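Local atomic coordinates of GTPase-activating protein GYP1 (Saccharomyces cerevisiae, PDB entry 1FKM), a protein that stimulates GTP hydrolysis by Ypt/Rab GTPases such as Ypt1 and Ypt7, lending them an arginine finger and a glutamine finger in trans. Residues 8-13 / 27-32; 216-221 / 335-340; 229-234 / 350-355. All blocks are in the same frame, centred on the assembly; numbering follows the deposited sequence.

Contact 1: 8-13 / 27-32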
loop_
_atom_site.group_PDB
_atom_site.type_symbol
_atom_site.label_atom_id
_atom_site.label_comp_id
_atom_site.label_asym_id
_atom_site.label_seq_id
_atom_site.Cartn_x
_atom_site.Cartn_y
_atom_site.Cartn_z
ATOM N N ILE A 8 -18.184 -8.895 -11.505
ATOM C CA ILE A 8 -18.617 -8.960 -10.118
ATOM C C ILE A 8 -19.158 -10.358 -9.838
ATOM O O ILE A 8 -18.912 -10.930 -8.775
ATOM C CB ILE A 8 -19.700 -7.887 -9.837
ATOM C CG1 ILE A 8 -19.043 -6.500 -9.826
ATOM C CG2 ILE A 8 -20.400 -8.169 -8.520
ATOM C CD1 ILE A 8 -20.018 -5.337 -9.795
ATOM N N SER A 9 -19.883 -10.911 -10.805
ATOM C CA SER A 9 -20.453 -12.247 -10.660
ATOM C C SER A 9 -19.366 -13.323 -10.587
ATOM O O SER A 9 -19.491 -14.277 -9.827
ATOM C CB SER A 9 -21.391 -12.556 -11.830
ATOM O OG SER A 9 -21.932 -13.859 -11.701
ATOM N N LYS A 10 -18.313 -13.171 -11.383
ATOM C CA LYS A 10 -17.215 -14.136 -11.378
ATOM C C LYS A 10 -16.576 -14.182 -9.995
ATOM O O LYS A 10 -16.265 -15.252 -9.481
ATOM C CB LYS A 10 -16.162 -13.757 -12.423
ATOM C CG LYS A 10 -16.662 -13.820 -13.859
ATOM C CD LYS A 10 -15.554 -13.491 -14.847
ATOM C CE LYS A 10 -14.426 -14.512 -14.775
ATOM N NZ LYS A 10 -13.303 -14.176 -15.700
ATOM N N PHE A 11 -16.373 -13.017 -9.389
ATOM C CA PHE A 11 -15.792 -12.982 -8.053
ATOM C C PHE A 11 -16.777 -13.579 -7.048
ATOM O O PHE A 11 -16.378 -14.292 -6.133
ATOM C CB PHE A 11 -15.440 -11.546 -7.648
ATOM C CG PHE A 11 -14.115 -11.073 -8.176
ATOM C CD1 PHE A 11 -13.989 -10.617 -9.485
ATOM C CD2 PHE A 11 -12.986 -11.093 -7.358
ATOM C CE1 PHE A 11 -12.756 -10.186 -9.973
ATOM C CE2 PHE A 11 -11.751 -10.667 -7.834
ATOM C CZ PHE A 11 -11.631 -10.210 -9.144
ATOM N N ASP A 12 -18.067 -13.298 -7.230
ATOM C CA ASP A 12 -19.086 -13.824 -6.324
ATOM C C ASP A 12 -19.042 -15.349 -6.225
ATOM O O ASP A 12 -19.098 -15.904 -5.129
ATOM C CB ASP A 12 -20.492 -13.398 -6.771
ATOM C CG ASP A 12 -20.792 -11.943 -6.459
ATOM O OD1 ASP A 12 -20.514 -11.508 -5.323
ATOM O OD2 ASP A 12 -21.318 -11.238 -7.346
ATOM N N ASN A 13 -18.950 -16.021 -7.366
ATOM C CA ASN A 13 -18.909 -17.479 -7.371
ATOM C C ASN A 13 -17.612 -18.047 -6.808
ATOM O O ASN A 13 -17.560 -19.209 -6.413
ATOM C CB ASN A 13 -19.163 -18.016 -8.781
ATOM C CG ASN A 13 -20.602 -17.804 -9.225
ATOM O OD1 ASN A 13 -21.537 -18.060 -8.467
ATOM N ND2 ASN A 13 -20.783 -17.337 -10.452
ATOM N N ARG A 27 -6.305 -15.408 -6.921
ATOM C CA ARG A 27 -5.109 -14.677 -7.328
ATOM C C ARG A 27 -5.097 -14.452 -8.840
ATOM O O ARG A 27 -4.751 -13.374 -9.322
ATOM C CB ARG A 27 -3.849 -15.455 -6.948
ATOM C CG ARG A 27 -3.517 -15.482 -5.472
ATOM C CD ARG A 27 -2.198 -16.216 -5.244
ATOM N NE ARG A 27 -1.137 -15.678 -6.092
ATOM C CZ ARG A 27 0.121 -16.115 -6.097
ATOM N NH1 ARG A 27 0.488 -17.105 -5.295
ATOM N NH2 ARG A 27 1.013 -15.558 -6.908
ATOM N N GLN A 28 -5.474 -15.485 -9.584
ATOM C CA GLN A 28 -5.492 -15.417 -11.040
ATOM C C GLN A 28 -6.363 -14.293 -11.591
ATOM O O GLN A 28 -5.920 -13.517 -12.438
ATOM C CB GLN A 28 -5.963 -16.758 -11.608
ATOM C CG GLN A 28 -6.194 -16.753 -13.106
ATOM C CD GLN A 28 -6.668 -18.098 -13.620
ATOM O OE1 GLN A 28 -7.712 -18.602 -13.200
ATOM N NE2 GLN A 28 -5.901 -18.688 -14.530
ATOM N N ILE A 29 -7.600 -14.202 -11.117
ATOM C CA ILE A 29 -8.499 -13.170 -11.601
ATOM C C ILE A 29 -8.206 -11.799 -10.999
ATOM O O ILE A 29 -8.339 -10.784 -11.681
ATOM C CB ILE A 29 -9.986 -13.547 -11.333
ATOM C CG1 ILE A 29 -10.907 -12.529 -12.009
ATOM C CG2 ILE A 29 -10.256 -13.611 -9.832
ATOM C CD1 ILE A 29 -12.380 -12.920 -11.995
ATOM N N SER A 30 -7.788 -11.769 -9.736
ATOM C CA SER A 30 -7.497 -10.507 -9.055
ATOM C C SER A 30 -6.330 -9.736 -9.654
ATOM O O SER A 30 -6.263 -8.518 -9.521
ATOM C CB SER A 30 -7.216 -10.749 -7.567
ATOM O OG SER A 30 -8.360 -11.252 -6.897
ATOM N N TRP A 31 -5.413 -10.443 -10.310
ATOM C CA TRP A 31 -4.243 -9.809 -10.911
ATOM C C TRP A 31 -4.674 -8.707 -11.870
ATOM O O TRP A 31 -4.015 -7.665 -11.985
ATOM C CB TRP A 31 -3.419 -10.850 -11.686
ATOM C CG TRP A 31 -1.933 -10.598 -11.696
ATOM C CD1 TRP A 31 -0.999 -11.177 -10.882
ATOM C CD2 TRP A 31 -1.212 -9.693 -12.551
ATOM N NE1 TRP A 31 0.253 -10.692 -11.177
ATOM C CE2 TRP A 31 0.151 -9.783 -12.195
ATOM C CE3 TRP A 31 -1.586 -8.818 -13.579
ATOM C CZ2 TRP A 31 1.146 -9.028 -12.834
ATOM C CZ3 TRP A 31 -0.594 -8.065 -14.213
ATOM C CH2 TRP A 31 0.754 -8.179 -13.835
ATOM N N ASN A 32 -5.797 -8.935 -12.545
ATOM C CA ASN A 32 -6.308 -7.985 -13.523
ATOM C C ASN A 32 -7.281 -6.954 -12.967
ATOM O O ASN A 32 -7.976 -6.295 -13.732
ATOM C CB ASN A 32 -6.971 -8.745 -14.676
ATOM C CG ASN A 32 -6.059 -9.800 -15.271
ATOM O OD1 ASN A 32 -4.910 -9.520 -15.612
ATOM N ND2 ASN A 32 -6.563 -11.021 -15.393
#
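Phe11 and Ile29 join two consecutive helices, 4-15 and 23-30, into a roughly antiparallel helical hairpin at the N-terminal end of the crystallised GAP fragment, an all-helical structure of the TBC type. The backbones stay well apart, with Phe11 CA and Ile29 CA 8.1 Å from one another, and no hydrogen bond spans the gap, so side chains alone carry the contact. Its tight part is the meeting of ring and isoleucine. Ile29 has CG1 anti to its backbone N (chi1 -173°) and continues extended to CD1, which sends the long branch along the CE1 side of the ring while CG2 is laid over one face. The evidence is a CH-pi approach, Ile29 CG2 lying 4.1 Å from the centroid of the Phe11 ring and 28° off its normal, together with a close Phe11 CE1 to Ile29 CD1 distance of 3.4 Å. Ile29 also touches Ile14, and Phe11 rests on Pro35, so this apolar pair is buried by neighbours as well.

The solvent side is looser. Lys10 is exposed and drapes its bent chain past the same methyl: Lys10 CE stands 3.8 Å from Ile29 CD1 and Lys10 NZ 4.0 Å from it, distances of van der Waals contact; no hydrogen bond or salt bridge joins Lys10 to segment 27-32. Ile29 CD1 is thereby held between an aromatic carbon and an aliphatic chain.

At the inner end Ser30, which also packs on Val42 and Leu46 of helix 39-46, bonds through its hydroxyl to Leu26 O. That same oxygen, Ser30 OG, meets the Phe11 ring at the edge, near its plane, 3.6 Å from Phe11 CE2.

Contact 2: 216-221 / 335-340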
loop_
_atom_site.group_PDB
_atom_site.type_symbol
_atom_site.label_atom_id
_atom_site.label_comp_id
_atom_site.label_asym_id
_atom_site.label_seq_id
_atom_site.Cartn_x
_atom_site.Cartn_y
_atom_site.Cartn_z
ATOM N N ALA A 216 21.309 1.704 -20.760
ATOM C CA ALA A 216 22.624 2.251 -20.456
ATOM C C ALA A 216 22.737 3.727 -20.813
ATOM O O ALA A 216 23.426 4.485 -20.128
ATOM C CB ALA A 216 23.698 1.451 -21.189
ATOM N N ASP A 217 22.061 4.137 -21.881
ATOM C CA ASP A 217 22.104 5.529 -22.305
ATOM C C ASP A 217 21.477 6.456 -21.265
ATOM O O ASP A 217 22.000 7.533 -20.994
ATOM C CB ASP A 217 21.399 5.700 -23.654
ATOM C CG ASP A 217 22.144 5.019 -24.790
ATOM O OD1 ASP A 217 23.366 5.242 -24.916
ATOM O OD2 ASP A 217 21.512 4.265 -25.559
ATOM N N LEU A 218 20.348 6.049 -20.692
ATOM C CA LEU A 218 19.707 6.878 -19.680
ATOM C C LEU A 218 20.599 6.896 -18.444
ATOM O O LEU A 218 20.796 7.940 -17.820
ATOM C CB LEU A 218 18.322 6.328 -19.320
ATOM C CG LEU A 218 17.593 7.045 -18.182
ATOM C CD1 LEU A 218 17.397 8.517 -18.524
ATOM C CD2 LEU A 218 16.245 6.370 -17.939
ATOM N N TYR A 219 21.144 5.734 -18.103
ATOM C CA TYR A 219 22.023 5.612 -16.950
ATOM C C TYR A 219 23.212 6.559 -17.105
ATOM O O TYR A 219 23.562 7.288 -16.179
ATOM C CB TYR A 219 22.533 4.177 -16.830
ATOM C CG TYR A 219 23.313 3.918 -15.563
ATOM C CD1 TYR A 219 22.662 3.593 -14.374
ATOM C CD2 TYR A 219 24.706 4.013 -15.548
ATOM C CE1 TYR A 219 23.378 3.370 -13.200
ATOM C CE2 TYR A 219 25.430 3.794 -14.379
ATOM C CZ TYR A 219 24.760 3.471 -13.210
ATOM O OH TYR A 219 25.469 3.252 -12.052
ATOM N N ASN A 220 23.829 6.539 -18.283
ATOM C CA ASN A 220 24.972 7.401 -18.566
ATOM C C ASN A 220 24.577 8.876 -18.526
ATOM O O ASN A 220 25.363 9.723 -18.096
ATOM C CB ASN A 220 25.571 7.053 -19.936
ATOM C CG ASN A 220 26.193 5.661 -19.971
ATOM O OD1 ASN A 220 26.420 5.099 -21.043
ATOM N ND2 ASN A 220 26.477 5.107 -18.798
ATOM N N HIS A 221 23.366 9.193 -18.971
ATOM C CA HIS A 221 22.913 10.581 -18.947
ATOM C C HIS A 221 22.823 11.054 -17.499
ATOM O O HIS A 221 23.220 12.173 -17.177
ATOM C CB HIS A 221 21.545 10.724 -19.619
ATOM C CG HIS A 221 21.003 12.121 -19.591
ATOM N ND1 HIS A 221 21.532 13.143 -20.350
ATOM C CD2 HIS A 221 19.983 12.666 -18.886
ATOM C CE1 HIS A 221 20.860 14.256 -20.116
ATOM N NE2 HIS A 221 19.915 13.994 -19.231
ATOM N N PHE A 335 8.404 2.092 -14.904
ATOM C CA PHE A 335 7.841 3.428 -14.719
ATOM C C PHE A 335 8.852 4.462 -15.210
ATOM O O PHE A 335 8.524 5.338 -16.019
ATOM C CB PHE A 335 7.534 3.659 -13.231
ATOM C CG PHE A 335 6.879 4.987 -12.932
ATOM C CD1 PHE A 335 5.686 5.351 -13.553
ATOM C CD2 PHE A 335 7.428 5.847 -11.987
ATOM C CE1 PHE A 335 5.047 6.557 -13.228
ATOM C CE2 PHE A 335 6.794 7.050 -11.657
ATOM C CZ PHE A 335 5.603 7.399 -12.280
ATOM N N LEU A 336 10.083 4.346 -14.718
ATOM C CA LEU A 336 11.153 5.259 -15.098
ATOM C C LEU A 336 11.436 5.222 -16.594
ATOM O O LEU A 336 11.496 6.265 -17.242
ATOM C CB LEU A 336 12.440 4.913 -14.344
ATOM C CG LEU A 336 13.667 5.780 -14.664
ATOM C CD1 LEU A 336 13.385 7.245 -14.306
ATOM C CD2 LEU A 336 14.863 5.264 -13.884
ATOM N N ILE A 337 11.620 4.019 -17.133
ATOM C CA ILE A 337 11.931 3.855 -18.550
ATOM C C ILE A 337 10.878 4.480 -19.457
ATOM O O ILE A 337 11.178 4.883 -20.580
ATOM C CB ILE A 337 12.108 2.358 -18.910
ATOM C CG1 ILE A 337 13.279 1.768 -18.118
ATOM C CG2 ILE A 337 12.364 2.195 -20.403
ATOM C CD1 ILE A 337 14.593 2.489 -18.314
ATOM N N LYS A 338 9.646 4.567 -18.971
ATOM C CA LYS A 338 8.579 5.158 -19.764
ATOM C C LYS A 338 8.909 6.615 -20.093
ATOM O O LYS A 338 8.521 7.123 -21.148
ATOM C CB LYS A 338 7.253 5.089 -19.005
ATOM C CG LYS A 338 6.085 5.713 -19.750
ATOM C CD LYS A 338 4.784 5.549 -18.983
ATOM C CE LYS A 338 3.625 6.224 -19.709
ATOM N NZ LYS A 338 3.418 5.666 -21.074
ATOM N N TRP A 339 9.628 7.276 -19.189
ATOM C CA TRP A 339 10.002 8.677 -19.372
ATOM C C TRP A 339 11.402 8.836 -19.971
ATOM O O TRP A 339 11.879 9.955 -20.154
ATOM C CB TRP A 339 9.956 9.408 -18.030
ATOM C CG TRP A 339 8.722 9.132 -17.217
ATOM C CD1 TRP A 339 8.667 8.539 -15.987
ATOM C CD2 TRP A 339 7.369 9.429 -17.579
ATOM N NE1 TRP A 339 7.364 8.446 -15.561
ATOM C CE2 TRP A 339 6.547 8.985 -16.518
ATOM C CE3 TRP A 339 6.772 10.029 -18.696
ATOM C CZ2 TRP A 339 5.157 9.120 -16.541
ATOM C CZ3 TRP A 339 5.390 10.165 -18.719
ATOM C CH2 TRP A 339 4.598 9.711 -17.646
ATOM N N SER A 340 12.048 7.719 -20.282
ATOM C CA SER A 340 13.407 7.731 -20.823
ATOM C C SER A 340 13.717 8.804 -21.876
ATOM O O SER A 340 14.643 9.595 -21.703
ATOM C CB SER A 340 13.756 6.352 -21.388
ATOM O OG SER A 340 15.131 6.283 -21.724
#
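The backbones approach most closely where Leu218 CA and Ser340 CA stand 6.5 Å apart, near the start of helix 216-224 and just where helix 324-338 gives way to the short helix 340-343. That junction is marked by two successive i+3 to i backbone bonds, of the 3-10 kind, Trp339 N bonding to Leu336 O at 2.9 Å and Ser340 N to Ile337 O at 3.0 Å.

One side chain supplies the whole of the first segment's share. Leu218 points toward helix 324-338 with CG anti to its backbone N (chi1 175°), and of its two methyls CD2 is the one lying anti to CA, hence the one that reaches across. Leu218 CD2 lies 4.2 Å from Leu336 CG and equally far from Ile337 CD1, ordinary apolar contacts of moderate closeness. From a direction far from that of Leu336 comes the serine oxygen, with Leu218 CD2 3.9 Å from Ser340 OG. Ser340 OG also lies 4.0 Å from Leu218 CB, a van der Waals contact only.

What satisfies that hydroxyl is Asp215, the residue just ahead of helix 216-224. Its OD2 bonds to Ser340 OG, while its OD1 takes the backbone N of Leu218, so a single carboxylate ties the first turn of one helix to the junction after the other, next to the apolar contact. Leu343 touches both Leu218 and Leu336, and Val211 of helix 198-214 adds to the same apolar patch. The arrangement is apolar helix-to-helix packing with the Asp215 carboxylate at its border, joining helices far apart in sequence within the all-helical TBC fold.

Contact 3: 229-234 / 350-355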
loop_
_atom_site.group_PDB
_atom_site.type_symbol
_atom_site.label_atom_id
_atom_site.label_comp_id
_atom_site.label_asym_id
_atom_site.label_seq_id
_atom_site.Cartn_x
_atom_site.Cartn_y
_atom_site.Cartn_z
ATOM N N PHE A 229 20.152 8.011 -8.200
ATOM C CA PHE A 229 18.861 7.354 -8.039
ATOM C C PHE A 229 18.196 7.641 -6.696
ATOM O O PHE A 229 16.981 7.782 -6.622
ATOM C CB PHE A 229 18.998 5.846 -8.258
ATOM C CG PHE A 229 19.051 5.457 -9.713
ATOM C CD1 PHE A 229 20.195 5.694 -10.470
ATOM C CD2 PHE A 229 17.940 4.890 -10.334
ATOM C CE1 PHE A 229 20.234 5.373 -11.831
ATOM C CE2 PHE A 229 17.966 4.565 -11.694
ATOM C CZ PHE A 229 19.116 4.809 -12.444
ATOM N N ILE A 230 18.991 7.749 -5.638
ATOM C CA ILE A 230 18.435 8.021 -4.316
ATOM C C ILE A 230 17.640 9.335 -4.283
ATOM O O ILE A 230 16.655 9.454 -3.552
ATOM C CB ILE A 230 19.556 8.079 -3.243
ATOM C CG1 ILE A 230 18.945 8.043 -1.838
ATOM C CG2 ILE A 230 20.379 9.347 -3.407
ATOM C CD1 ILE A 230 18.345 6.706 -1.463
ATOM N N GLN A 231 18.049 10.312 -5.088
ATOM C CA GLN A 231 17.375 11.610 -5.095
ATOM C C GLN A 231 15.911 11.601 -5.523
ATOM O O GLN A 231 15.179 12.554 -5.258
ATOM C CB GLN A 231 18.170 12.596 -5.946
ATOM C CG GLN A 231 19.562 12.828 -5.397
ATOM C CD GLN A 231 20.420 13.675 -6.306
ATOM O OE1 GLN A 231 20.487 13.441 -7.513
ATOM N NE2 GLN A 231 21.095 14.662 -5.726
ATOM N N PHE A 232 15.472 10.539 -6.189
ATOM C CA PHE A 232 14.075 10.464 -6.581
ATOM C C PHE A 232 13.465 9.112 -6.225
ATOM O O PHE A 232 12.275 9.017 -5.935
ATOM C CB PHE A 232 13.917 10.752 -8.088
ATOM C CG PHE A 232 14.562 9.730 -8.985
ATOM C CD1 PHE A 232 13.915 8.532 -9.279
ATOM C CD2 PHE A 232 15.817 9.969 -9.541
ATOM C CE1 PHE A 232 14.505 7.587 -10.113
ATOM C CE2 PHE A 232 16.418 9.032 -10.377
ATOM C CZ PHE A 232 15.761 7.835 -10.665
ATOM N N ALA A 233 14.295 8.075 -6.209
ATOM C CA ALA A 233 13.830 6.722 -5.932
ATOM C C ALA A 233 13.636 6.360 -4.463
ATOM O O ALA A 233 12.943 5.387 -4.154
ATOM C CB ALA A 233 14.767 5.713 -6.584
ATOM N N PHE A 234 14.242 7.107 -3.548
ATOM C CA PHE A 234 14.039 6.752 -2.151
ATOM C C PHE A 234 12.546 6.813 -1.838
ATOM O O PHE A 234 11.992 5.904 -1.223
ATOM C CB PHE A 234 14.776 7.687 -1.194
ATOM C CG PHE A 234 14.533 7.351 0.251
ATOM C CD1 PHE A 234 15.197 6.288 0.847
ATOM C CD2 PHE A 234 13.573 8.038 0.987
ATOM C CE1 PHE A 234 14.904 5.903 2.157
ATOM C CE2 PHE A 234 13.272 7.662 2.298
ATOM C CZ PHE A 234 13.938 6.593 2.880
ATOM N N GLU A 350 15.802 19.838 -13.661
ATOM C CA GLU A 350 14.617 19.454 -14.417
ATOM C C GLU A 350 14.241 18.003 -14.143
ATOM O O GLU A 350 13.063 17.680 -13.988
ATOM C CB GLU A 350 14.861 19.663 -15.914
ATOM C CG GLU A 350 15.318 21.077 -16.241
ATOM C CD GLU A 350 15.674 21.269 -17.702
ATOM O OE1 GLU A 350 16.352 20.392 -18.275
ATOM O OE2 GLU A 350 15.287 22.311 -18.273
ATOM N N THR A 351 15.253 17.143 -14.071
ATOM C CA THR A 351 15.059 15.719 -13.824
ATOM C C THR A 351 14.450 15.441 -12.450
ATOM O O THR A 351 13.439 14.741 -12.345
ATOM C CB THR A 351 16.401 14.956 -13.953
ATOM O OG1 THR A 351 16.854 15.014 -15.311
ATOM C CG2 THR A 351 16.235 13.497 -13.558
ATOM N N ILE A 352 15.056 15.990 -11.401
ATOM C CA ILE A 352 14.555 15.780 -10.043
ATOM C C ILE A 352 13.125 16.287 -9.903
ATOM O O ILE A 352 12.266 15.604 -9.343
ATOM C CB ILE A 352 15.442 16.488 -8.989
ATOM C CG1 ILE A 352 16.890 16.007 -9.122
ATOM C CG2 ILE A 352 14.927 16.195 -7.583
ATOM C CD1 ILE A 352 17.057 14.495 -9.051
ATOM N N THR A 353 12.873 17.490 -10.412
ATOM C CA THR A 353 11.542 18.073 -10.355
ATOM C C THR A 353 10.536 17.151 -11.047
ATOM O O THR A 353 9.462 16.877 -10.513
ATOM C CB THR A 353 11.511 19.454 -11.051
ATOM O OG1 THR A 353 12.355 20.365 -10.340
ATOM C CG2 THR A 353 10.092 20.009 -11.090
ATOM N N PHE A 354 10.901 16.670 -12.233
ATOM C CA PHE A 354 10.039 15.788 -13.020
ATOM C C PHE A 354 9.737 14.446 -12.350
ATOM O O PHE A 354 8.582 14.030 -12.277
ATOM C CB PHE A 354 10.670 15.525 -14.392
ATOM C CG PHE A 354 9.814 14.686 -15.305
ATOM C CD1 PHE A 354 8.824 15.272 -16.086
ATOM C CD2 PHE A 354 9.987 13.308 -15.371
ATOM C CE1 PHE A 354 8.020 14.496 -16.924
ATOM C CE2 PHE A 354 9.187 12.522 -16.206
ATOM C CZ PHE A 354 8.203 13.120 -16.984
ATOM N N LEU A 355 10.773 13.764 -11.871
ATOM C CA LEU A 355 10.589 12.463 -11.242
ATOM C C LEU A 355 9.923 12.499 -9.870
ATOM O O LEU A 355 9.468 11.466 -9.378
ATOM C CB LEU A 355 11.928 11.727 -11.164
ATOM C CG LEU A 355 12.481 11.386 -12.551
ATOM C CD1 LEU A 355 13.866 10.775 -12.427
ATOM C CD2 LEU A 355 11.518 10.435 -13.266
#
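Phe229 O is gripped by two backbone N-H groups, Ala233 N at 2.7 Å and Phe232 N at 3.2 Å, and it also sits over the centre of the Phe232 ring, 3.8 Å above the plane, on the face opposite the one that meets Leu355. The ring is thus sandwiched between a carbonyl oxygen and a methyl. Leu355 CD1 forms the other layer in a CH-pi contact almost along the ring normal (9° off), 3.5 Å from the centroid of the Phe232 ring. The placement follows from Phe232 holding CG between its backbone N and carbonyl carbon (chi1 65°), which swings the ring back over its own turn.

Beside this centred CH-pi contact lies a second touch between two partly exposed residues: Gln231 CB meets Ile352 CD1 at 3.8 Å, while the amide oxygen of Gln231 bonds to Glu228 N. With an alanine in place of Phe232 the ring is gone, and Leu355 CD1 would probably face a gap between the two helices.

The Phe232 ring also meets Trp236 edge-to-face, one turn further along helix 230-238. Leu355, at the end of helix 348-355, packs in addition on Leu336 of helix 324-338, so the contact joins helix 230-238 to helix 348-355 with helix 324-338 alongside.

Contact 1 stands alone: its centre lies 35 Å from that of contact 2 and 37 Å from that of contact 3, across the chain's centre from the latter, and it closes a local hairpin before the other two begin. Its touching residues are mostly buried, whereas contacts 2 and 3 are partly buried. Those two form one neighbourhood, with centres 12 Å apart and alternating segments. Helices 216-224 and 230-238 are successive, and Trp339 of contact 2 packs on Phe354 of contact 3. All three rest mainly on apolar side chains, but contacts 1 and 3 set a methyl over a phenyl face, while contact 2 has no aromatic ring in its contact and its serine is held by Asp215. None adjoins the arginine or glutamine finger.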